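Major Capsid Protein VP1 (Chimpanzee polyomavirus Bob, PDB 6Y9I) forms the pentameric building blocks of the polyomavirus capsid shell and probably carries the surface that meets glycan receptors on host cells. Local coordinates at residues A[46-51]-A[269-274]; A[62-67]-A[198-203]; A[109-114]-A[264-269]. All coordinates share one frame; numbering follows the deposited sequence.

Interactions 1 and 3 sit at one end of the main antiparallel sheet and dock loops onto the neighbouring strands 272-291 and 252-265; their centres are about 10 Å apart, and they share Asn269. The centre of interaction 2 is about 8 Å from that of the chain, and all its touching residues are buried. The chemistry differs with place: 62-67 with 198-203 relies on prolines, a tyrosine face and two bridging waters; the likewise buried 46-51 with 269-274 mixes strand-like bonds with an arginine held by oxygens; the partly exposed 109-114 with 264-269 adds a lysine between two acids. Interactions 1 and 2 touch through Glu47 N and Ile62 O; 2 and 3 do not touch.

Interaction 1 (A[46-51]-A[269-274]); sequences SEVIHH and NEAIRY
The start of strand 272-291 in the main antiparallel sheet is met here by the loop 46-51, with Ile49 and Ile272 forming an antiparallel hydrogen-bonded pair. Ile49 N donates to Ile272 O at 2.9 Å, and the return bond from Ile272 N to Ile49 O is weak. Ser46 grips Tyr274 twice: its N donates to Tyr274 O, and its OG accepts from Tyr274 N at 2.9 Å. With chi1 at 69°, OG lies between its own N and carbonyl carbon, where it also donates to Glu47 O.

Arg273 runs extended from CG to NE and brings NH1 to 3.0 Å from Ser46 O, which lies 15° out of the guanidinium plane. Val48 CG2 lies over one face of that group, toward its rim, and Trp42 adds a cation-pi contact. Glu47 OE2 makes a 3.4 Å salt bridge to Arg273 NH1 and takes Val48 N on its anti lone pair. Water 1 accepts from Arg273 NH1 and donates weakly to Glu47 OE2. Water 2 joins His50 NE2 to Asn269 ND2, while His50 ND1 is held by Asp53. The buried arginine charge is probably balanced by Ser46 O, Glu47 and the water, with Lys39 a second partner of Glu47 through OE1.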
loop_
_atom_site.group_PDB
_atom_site.type_symbol
_atom_site.label_atom_id
_atom_site.label_comp_id
_atom_site.label_asym_id
_atom_site.label_seq_id
_atom_site.Cartn_x
_atom_site.Cartn_y
_atom_site.Cartn_z
ATOM N N SER A 46 -1.297 21.386 -18.730
ATOM C CA SER A 46 -1.445 22.785 -18.267
ATOM C C SER A 46 -0.384 23.631 -18.970
ATOM O O SER A 46 0.609 23.056 -19.517
ATOM C CB SER A 46 -1.333 22.923 -16.763
ATOM O OG SER A 46 -0.009 22.673 -16.324
ATOM N N GLU A 47 -0.562 24.952 -18.918
ATOM C CA GLU A 47 0.544 25.899 -19.164
ATOM C C GLU A 47 1.588 25.677 -18.066
ATOM O O GLU A 47 1.249 25.136 -17.001
ATOM C CB GLU A 47 0.052 27.342 -19.174
ATOM C CG GLU A 47 1.147 28.358 -19.383
ATOM C CD GLU A 47 1.859 28.192 -20.709
ATOM O OE1 GLU A 47 1.497 28.925 -21.639
ATOM O OE2 GLU A 47 2.764 27.342 -20.809
ATOM N N VAL A 48 2.819 26.110 -18.314
ATOM C CA VAL A 48 3.931 25.980 -17.335
ATOM C C VAL A 48 3.577 26.760 -16.058
ATOM O O VAL A 48 2.988 27.844 -16.172
ATOM C CB VAL A 48 5.246 26.451 -17.970
ATOM C CG1 VAL A 48 6.374 26.351 -16.976
ATOM C CG2 VAL A 48 5.580 25.673 -19.227
ATOM N N ILE A 49 3.945 26.227 -14.892
ATOM C CA ILE A 49 3.740 26.863 -13.561
ATOM C C ILE A 49 5.084 27.010 -12.847
ATOM O O ILE A 49 5.863 26.014 -12.729
ATOM C CB ILE A 49 2.748 26.060 -12.712
ATOM C CG1 ILE A 49 1.444 25.774 -13.453
ATOM C CG2 ILE A 49 2.491 26.770 -11.405
ATOM C CD1 ILE A 49 0.766 24.526 -12.987
ATOM N N HIS A 50 5.320 28.210 -12.336
ATOM C CA HIS A 50 6.505 28.597 -11.535
ATOM C C HIS A 50 6.028 28.951 -10.129
ATOM O O HIS A 50 4.872 29.350 -9.991
ATOM C CB HIS A 50 7.227 29.785 -12.180
ATOM C CG HIS A 50 7.339 29.704 -13.662
ATOM N ND1 HIS A 50 6.291 30.056 -14.494
ATOM C CD2 HIS A 50 8.372 29.360 -14.466
ATOM C CE1 HIS A 50 6.675 29.914 -15.759
ATOM N NE2 HIS A 50 7.953 29.479 -15.767
ATOM N N HIS A 51 6.912 28.841 -9.141
ATOM C CA HIS A 51 6.610 28.983 -7.697
ATOM C C HIS A 51 5.950 30.332 -7.368
ATOM O O HIS A 51 5.166 30.341 -6.428
ATOM C CB HIS A 51 7.873 28.767 -6.870
ATOM C CG HIS A 51 8.920 29.803 -7.097
ATOM N ND1 HIS A 51 9.806 29.726 -8.161
ATOM C CD2 HIS A 51 9.236 30.914 -6.403
ATOM C CE1 HIS A 51 10.618 30.776 -8.115
ATOM N NE2 HIS A 51 10.283 31.515 -7.054
ATOM N N ASN A 269 14.222 25.223 -17.086
ATOM C CA ASN A 269 14.012 26.000 -15.840
ATOM C C ASN A 269 13.378 25.156 -14.706
ATOM O O ASN A 269 13.315 25.678 -13.569
ATOM C CB ASN A 269 13.254 27.278 -16.178
ATOM C CG ASN A 269 11.862 27.044 -16.718
ATOM O OD1 ASN A 269 11.383 25.897 -16.789
ATOM N ND2 ASN A 269 11.200 28.143 -17.065
ATOM N N GLU A 270 13.007 23.901 -14.978
ATOM C CA GLU A 270 12.453 22.912 -14.020
ATOM C C GLU A 270 11.036 23.305 -13.597
ATOM O O GLU A 270 10.571 22.761 -12.588
ATOM C CB GLU A 270 13.373 22.705 -12.821
ATOM C CG GLU A 270 14.679 22.061 -13.210
ATOM C CD GLU A 270 15.611 21.807 -12.047
ATOM O OE1 GLU A 270 16.282 22.768 -11.558
ATOM O OE2 GLU A 270 15.688 20.648 -11.654
ATOM N N ALA A 271 10.379 24.185 -14.358
ATOM C CA ALA A 271 8.941 24.488 -14.235
ATOM C C ALA A 271 8.158 23.252 -14.672
ATOM O O ALA A 271 8.739 22.360 -15.298
ATOM C CB ALA A 271 8.566 25.680 -15.059
ATOM N N ILE A 272 6.901 23.161 -14.273
ATOM C CA ILE A 272 6.142 21.918 -14.551
ATOM C C ILE A 272 4.958 22.250 -15.437
ATOM O O ILE A 272 4.542 23.432 -15.518
ATOM C CB ILE A 272 5.762 21.195 -13.240
ATOM C CG1 ILE A 272 4.804 21.996 -12.371
ATOM C CG2 ILE A 272 7.019 20.802 -12.467
ATOM C CD1 ILE A 272 3.373 21.845 -12.766
ATOM N N ARG A 273 4.426 21.206 -16.064
ATOM C CA ARG A 273 3.046 21.171 -16.571
ATOM C C ARG A 273 2.349 19.933 -15.976
ATOM O O ARG A 273 2.943 18.855 -15.979
ATOM C CB ARG A 273 3.000 21.051 -18.093
ATOM C CG ARG A 273 3.765 22.087 -18.898
ATOM C CD ARG A 273 3.651 21.766 -20.377
ATOM N NE ARG A 273 4.341 22.747 -21.205
ATOM C CZ ARG A 273 3.778 23.806 -21.792
ATOM N NH1 ARG A 273 2.491 24.068 -21.650
ATOM N NH2 ARG A 273 4.518 24.617 -22.523
ATOM N N TYR A 274 1.093 20.077 -15.574
ATOM C CA TYR A 274 0.205 18.939 -15.282
ATOM C C TYR A 274 -0.095 18.206 -16.594
ATOM O O TYR A 274 -0.232 18.851 -17.633
ATOM C CB TYR A 274 -1.078 19.429 -14.622
ATOM C CG TYR A 274 -0.906 20.077 -13.274
ATOM C CD1 TYR A 274 -0.697 19.316 -12.125
ATOM C CD2 TYR A 274 -0.984 21.453 -13.125
ATOM C CE1 TYR A 274 -0.546 19.901 -10.876
ATOM C CE2 TYR A 274 -0.894 22.042 -11.868
ATOM C CZ TYR A 274 -0.666 21.272 -10.745
ATOM O OH TYR A 274 -0.547 21.867 -9.516
HETATM O O HOH W 1 1.809 26.440 -23.264
HETATM O O HOH W 2 8.706 28.718 -18.460
#

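Interaction 2 (A[62-67]-A[198-203])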
loop_
_atom_site.group_PDB
_atom_site.type_symbol
_atom_site.label_atom_id
_atom_site.label_comp_id
_atom_site.label_asym_id
_atom_site.label_seq_id
_atom_site.Cartn_x
_atom_site.Cartn_y
_atom_site.Cartn_z
ATOM N N ILE A 62 -5.174 28.873 -17.901
ATOM C CA ILE A 62 -4.451 27.807 -18.656
ATOM C C ILE A 62 -3.408 27.123 -17.734
ATOM O O ILE A 62 -2.955 26.028 -18.125
ATOM C CB ILE A 62 -3.857 28.329 -19.983
ATOM C CG1 ILE A 62 -2.913 29.516 -19.776
ATOM C CG2 ILE A 62 -4.958 28.667 -20.990
ATOM C CD1 ILE A 62 -2.057 29.870 -20.984
ATOM N N GLN A 63 -3.123 27.666 -16.531
ATOM C CA GLN A 63 -2.202 27.070 -15.510
ATOM C C GLN A 63 -2.969 26.304 -14.428
ATOM O O GLN A 63 -2.299 25.874 -13.434
ATOM C CB GLN A 63 -1.369 28.148 -14.804
ATOM C CG GLN A 63 -0.475 28.926 -15.742
ATOM C CD GLN A 63 0.218 30.048 -15.015
ATOM O OE1 GLN A 63 -0.397 31.057 -14.677
ATOM N NE2 GLN A 63 1.485 29.842 -14.712
ATOM N N MET A 64 -4.296 26.173 -14.551
ATOM C CA MET A 64 -5.155 25.634 -13.459
ATOM C C MET A 64 -5.989 24.492 -14.019
ATOM O O MET A 64 -6.912 24.700 -14.820
ATOM C CB MET A 64 -6.059 26.709 -12.876
ATOM C CG MET A 64 -5.303 27.933 -12.417
ATOM S SD MET A 64 -6.425 29.127 -11.664
ATOM C CE MET A 64 -6.614 28.383 -10.052
ATOM N N PRO A 65 -5.605 23.228 -13.723
ATOM C CA PRO A 65 -6.406 22.086 -14.160
ATOM C C PRO A 65 -7.838 22.222 -13.642
ATOM O O PRO A 65 -8.063 22.692 -12.518
ATOM C CB PRO A 65 -5.639 20.877 -13.603
ATOM C CG PRO A 65 -4.210 21.382 -13.474
ATOM C CD PRO A 65 -4.347 22.828 -13.075
ATOM N N GLN A 66 -8.778 21.804 -14.479
ATOM C CA GLN A 66 -10.229 22.016 -14.287
ATOM C C GLN A 66 -10.963 20.677 -14.389
ATOM O O GLN A 66 -10.456 19.746 -15.023
ATOM C CB GLN A 66 -10.746 22.986 -15.357
ATOM C CG GLN A 66 -10.194 24.409 -15.224
ATOM C CD GLN A 66 -9.815 25.048 -16.553
ATOM O OE1 GLN A 66 -10.447 24.803 -17.593
ATOM N NE2 GLN A 66 -8.770 25.875 -16.531
ATOM N N TYR A 67 -12.150 20.622 -13.827
ATOM C CA TYR A 67 -13.054 19.462 -13.952
ATOM C C TYR A 67 -13.625 19.432 -15.357
ATOM O O TYR A 67 -13.928 20.488 -15.935
ATOM C CB TYR A 67 -14.185 19.534 -12.934
ATOM C CG TYR A 67 -13.737 19.337 -11.517
ATOM C CD1 TYR A 67 -13.488 18.076 -11.014
ATOM C CD2 TYR A 67 -13.579 20.416 -10.676
ATOM C CE1 TYR A 67 -13.124 17.894 -9.688
ATOM C CE2 TYR A 67 -13.193 20.260 -9.360
ATOM C CZ TYR A 67 -12.962 18.990 -8.857
ATOM O OH TYR A 67 -12.574 18.843 -7.544
ATOM N N PRO A 198 -11.576 25.216 -11.513
ATOM C CA PRO A 198 -10.281 24.639 -11.138
ATOM C C PRO A 198 -10.365 23.649 -9.970
ATOM O O PRO A 198 -11.005 23.933 -8.949
ATOM C CB PRO A 198 -9.433 25.840 -10.723
ATOM C CG PRO A 198 -10.075 26.999 -11.510
ATOM C CD PRO A 198 -11.556 26.686 -11.457
ATOM N N ILE A 199 -9.648 22.540 -10.129
ATOM C CA ILE A 199 -9.495 21.479 -9.096
ATOM C C ILE A 199 -8.911 22.095 -7.834
ATOM O O ILE A 199 -9.367 21.728 -6.740
ATOM C CB ILE A 199 -8.632 20.348 -9.695
ATOM C CG1 ILE A 199 -9.444 19.607 -10.762
ATOM C CG2 ILE A 199 -8.067 19.413 -8.634
ATOM C CD1 ILE A 199 -8.598 18.837 -11.743
ATOM N N GLU A 200 -7.924 22.970 -7.973
ATOM C CA GLU A 200 -7.208 23.520 -6.793
ATOM C C GLU A 200 -8.113 24.451 -5.969
ATOM O O GLU A 200 -7.705 24.771 -4.836
ATOM C CB GLU A 200 -5.910 24.223 -7.190
ATOM C CG GLU A 200 -6.105 25.503 -7.993
ATOM C CD GLU A 200 -4.820 25.937 -8.675
ATOM O OE1 GLU A 200 -4.526 25.437 -9.817
ATOM O OE2 GLU A 200 -4.087 26.754 -8.046
ATOM N N GLU A 201 -9.290 24.834 -6.463
ATOM C CA GLU A 201 -10.217 25.721 -5.713
ATOM C C GLU A 201 -11.567 25.071 -5.420
ATOM O O GLU A 201 -12.256 25.606 -4.546
ATOM C CB GLU A 201 -10.488 27.008 -6.477
ATOM C CG GLU A 201 -9.244 27.867 -6.690
ATOM C CD GLU A 201 -9.527 29.067 -7.585
ATOM O OE1 GLU A 201 -9.675 28.908 -8.813
ATOM O OE2 GLU A 201 -9.658 30.147 -7.031
ATOM N N TRP A 202 -11.924 23.971 -6.089
ATOM C CA TRP A 202 -13.290 23.376 -5.997
ATOM C C TRP A 202 -13.197 21.878 -5.719
ATOM O O TRP A 202 -12.458 21.207 -6.454
ATOM C CB TRP A 202 -14.104 23.601 -7.268
ATOM C CG TRP A 202 -14.351 25.046 -7.576
ATOM C CD1 TRP A 202 -13.709 25.812 -8.498
ATOM C CD2 TRP A 202 -15.322 25.901 -6.946
ATOM N NE1 TRP A 202 -14.219 27.081 -8.501
ATOM C CE2 TRP A 202 -15.230 27.163 -7.583
ATOM C CE3 TRP A 202 -16.310 25.707 -5.978
ATOM C CZ2 TRP A 202 -16.046 28.240 -7.229
ATOM C CZ3 TRP A 202 -17.146 26.765 -5.657
ATOM C CH2 TRP A 202 -16.992 28.019 -6.252
ATOM N N SER A 203 -13.990 21.415 -4.762
ATOM C CA SER A 203 -14.143 19.991 -4.373
ATOM C C SER A 203 -15.616 19.640 -4.466
ATOM O O SER A 203 -16.463 20.499 -4.282
ATOM C CB SER A 203 -13.643 19.741 -2.973
ATOM O OG SER A 203 -12.237 19.898 -2.931
HETATM O O HOH W 3 -2.229 26.012 -10.685
HETATM O O HOH W 4 -6.617 23.672 -10.479
#
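The backbones of 62-67 and 198-203 meet at a single bridge, Gln66 with Pro198, their CA atoms 4.1 Å apart, and Ile199 N donates to Pro65 O at 2.9 Å. Pro198 CA also sends a CA-H...O contact to that same oxygen. A water makes a third approach: water 4 donates to Pro65 O and to Glu200 OE1, and accepts from Glu200 N. Water 3 links Glu200 OE1 to Gln63 O, so one carboxylate oxygen gathers both waters, while Glu200 OE2 goes to His108 of the second subunit.

Tyr67 reaches across with the phenolic end of its ring. Ile199 CG1 sits over the centre of one face, 4.0 Å from the centroid and 8° off the ring normal, a clear CH-pi contact. At the ring's edge, Tyr67 OH donates to Trp202 O at 2.6 Å; Tyr132 is a further partner of the hydroxyl. Two contacts of different kinds therefore fix the ring, one on its face and one at its phenolic end. Ile199 CD1 continues on to Pro65 CB at 4.0 Å.

Met64 bends at its last torsion, chi3 79°, which turns CE in among Pro198 CB, the Glu200 carboxylate carbon and Glu201 OE1. Glu201 OE1 is itself bonded to His165.

Trp202 starts the outer strand 202-204 of a small three-stranded sheet, while Tyr67 and Ile199 both lie on Ala258 of strand 252-265. The arrangement is that of loops packed against the main antiparallel sheet of a viral jelly-roll coat protein, joining the small sheet to it.

Interaction 3 (A[109-114]-A[264-269])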
loop_
_atom_site.group_PDB
_atom_site.type_symbol
_atom_site.label_atom_id
_atom_site.label_comp_id
_atom_site.label_asym_id
_atom_site.label_seq_id
_atom_site.Cartn_x
_atom_site.Cartn_y
_atom_site.Cartn_z
ATOM N N LEU A 109 10.007 12.505 -23.277
ATOM C CA LEU A 109 9.054 13.637 -23.213
ATOM C C LEU A 109 9.720 14.905 -23.772
ATOM O O LEU A 109 10.769 15.333 -23.285
ATOM C CB LEU A 109 8.589 13.799 -21.759
ATOM C CG LEU A 109 7.615 12.737 -21.232
ATOM C CD1 LEU A 109 7.247 13.008 -19.784
ATOM C CD2 LEU A 109 6.360 12.680 -22.060
ATOM N N LEU A 110 9.092 15.504 -24.780
ATOM C CA LEU A 110 9.574 16.756 -25.417
ATOM C C LEU A 110 9.723 17.841 -24.344
ATOM O O LEU A 110 8.811 18.012 -23.525
ATOM C CB LEU A 110 8.595 17.179 -26.512
ATOM C CG LEU A 110 8.760 16.429 -27.828
ATOM C CD1 LEU A 110 7.537 16.605 -28.709
ATOM C CD2 LEU A 110 10.002 16.904 -28.549
ATOM N N GLU A 111 10.873 18.507 -24.358
ATOM C CA GLU A 111 11.235 19.642 -23.477
ATOM C C GLU A 111 11.518 19.172 -22.046
ATOM O O GLU A 111 11.854 20.033 -21.233
ATOM C CB GLU A 111 10.154 20.722 -23.498
ATOM C CG GLU A 111 10.129 21.473 -24.812
ATOM C CD GLU A 111 9.155 22.635 -24.860
ATOM O OE1 GLU A 111 8.704 23.074 -23.797
ATOM O OE2 GLU A 111 8.879 23.106 -25.958
ATOM N N ALA A 112 11.484 17.872 -21.745
ATOM C CA ALA A 112 11.496 17.392 -20.340
ATOM C C ALA A 112 12.940 17.245 -19.838
ATOM O O ALA A 112 13.814 16.911 -20.617
ATOM C CB ALA A 112 10.722 16.116 -20.195
ATOM N N LYS A 113 13.151 17.533 -18.560
ATOM C CA LYS A 113 14.418 17.360 -17.806
ATOM C C LYS A 113 14.977 15.946 -18.031
ATOM O O LYS A 113 14.217 14.955 -17.974
ATOM C CB LYS A 113 14.146 17.621 -16.318
ATOM C CG LYS A 113 15.357 17.578 -15.400
ATOM C CD LYS A 113 14.987 17.832 -13.945
ATOM C CE LYS A 113 16.050 17.392 -12.948
ATOM N NZ LYS A 113 17.134 18.402 -12.789
ATOM N N MET A 114 16.286 15.853 -18.224
ATOM C CA MET A 114 17.013 14.577 -18.386
ATOM C C MET A 114 17.250 13.968 -16.998
ATOM O O MET A 114 17.773 14.653 -16.095
ATOM C CB MET A 114 18.358 14.811 -19.085
ATOM C CG MET A 114 19.198 13.571 -19.166
ATOM S SD MET A 114 20.752 13.868 -20.096
ATOM C CE MET A 114 21.678 14.824 -18.888
ATOM N N MET A 264 5.020 16.921 -15.962
ATOM C CA MET A 264 6.339 16.885 -16.623
ATOM C C MET A 264 7.146 18.060 -16.069
ATOM O O MET A 264 6.533 19.083 -15.636
ATOM C CB MET A 264 6.221 16.949 -18.147
ATOM C CG MET A 264 5.704 18.239 -18.652
ATOM S SD MET A 264 6.072 18.481 -20.406
ATOM C CE MET A 264 7.742 19.127 -20.313
ATOM N N VAL A 265 8.455 17.883 -16.039
ATOM C CA VAL A 265 9.462 18.897 -15.617
ATOM C C VAL A 265 10.256 19.352 -16.850
ATOM O O VAL A 265 10.786 18.483 -17.610
ATOM C CB VAL A 265 10.366 18.342 -14.507
ATOM C CG1 VAL A 265 11.386 19.379 -14.089
ATOM C CG2 VAL A 265 9.579 17.854 -13.297
ATOM N N LYS A 266 10.245 20.664 -17.095
ATOM C CA LYS A 266 10.922 21.311 -18.235
ATOM C C LYS A 266 12.425 21.353 -17.959
ATOM O O LYS A 266 12.807 21.755 -16.858
ATOM C CB LYS A 266 10.352 22.719 -18.446
ATOM C CG LYS A 266 9.319 22.824 -19.559
ATOM C CD LYS A 266 8.655 24.190 -19.671
ATOM C CE LYS A 266 9.627 25.313 -19.948
ATOM N NZ LYS A 266 10.326 25.096 -21.232
ATOM N N ALA A 267 13.248 20.925 -18.912
ATOM C CA ALA A 267 14.719 20.919 -18.776
ATOM C C ALA A 267 15.234 22.352 -18.516
ATOM O O ALA A 267 16.115 22.509 -17.708
ATOM C CB ALA A 267 15.353 20.310 -20.009
ATOM N N ASP A 268 14.746 23.378 -19.205
ATOM C CA ASP A 268 15.453 24.690 -19.185
ATOM C C ASP A 268 15.331 25.376 -17.819
ATOM O O ASP A 268 16.283 26.100 -17.479
ATOM C CB ASP A 268 15.003 25.648 -20.290
ATOM C CG ASP A 268 13.545 25.538 -20.665
ATOM O OD1 ASP A 268 12.767 24.999 -19.844
ATOM O OD2 ASP A 268 13.205 25.980 -21.781
ATOM N N ASN A 269 14.222 25.223 -17.086
ATOM C CA ASN A 269 14.012 26.000 -15.840
ATOM C C ASN A 269 13.378 25.156 -14.706
ATOM O O ASN A 269 13.315 25.678 -13.569
ATOM C CB ASN A 269 13.254 27.278 -16.178
ATOM C CG ASN A 269 11.862 27.044 -16.718
ATOM O OD1 ASN A 269 11.383 25.897 -16.789
ATOM N ND2 ASN A 269 11.200 28.143 -17.065
HETATM O O HOH W 5 12.921 22.687 -21.702
#
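Glu111 O is gripped by two donors, Ala267 N and water 5. The bond from Ala267 N is 2.9 Å long and nearly straight, 171° at the hydrogen, and lies in the carbonyl plane; the water, also at 2.9 Å from Glu111 O, accepts in turn from Asp268 N. Lys266 CA adds a CA-H...O contact to the same oxygen. Two residues on, the loop becomes the donor: Lys113 N gives a 2.7 Å bond to Val265 O, and Ala112 CA makes a close CA-H...O approach to that oxygen. These two bonds flank the single bridge between Ala112 and Lys266.

The loop arrives as a type II turn from Leu109 to Ala112, closed by Ala112 N to Leu109 O. Met264 fills its inner side. Its chain bends at chi3, -84°, and carries CE to 3.6 Å from Leu110 O and up to Ala112 CB, while Leu109 CD1 packs on Met264 CB. Leu109 N also binds Ser124 OG, and Leu110 N binds Asn150 OD1 of the third subunit. Lys113 and Val265 run side by side, with Lys113 CD against Val265 CG1 at 3.9 Å; the lysine's ammonium goes on to Glu270.

On the outer side Lys266 curls through chi3 and chi4 and sets NZ between two acids. It bonds Asp268 OD1 at 2.8 Å on the syn lone pair and OD2 weakly, and Glu111 OE1 stands off in a long 3.6 Å salt bridge. Within this contact the turn is held by backbone bonds and the methionine, while the lysine may ease the repulsion between the two carboxylates at this exposed edge.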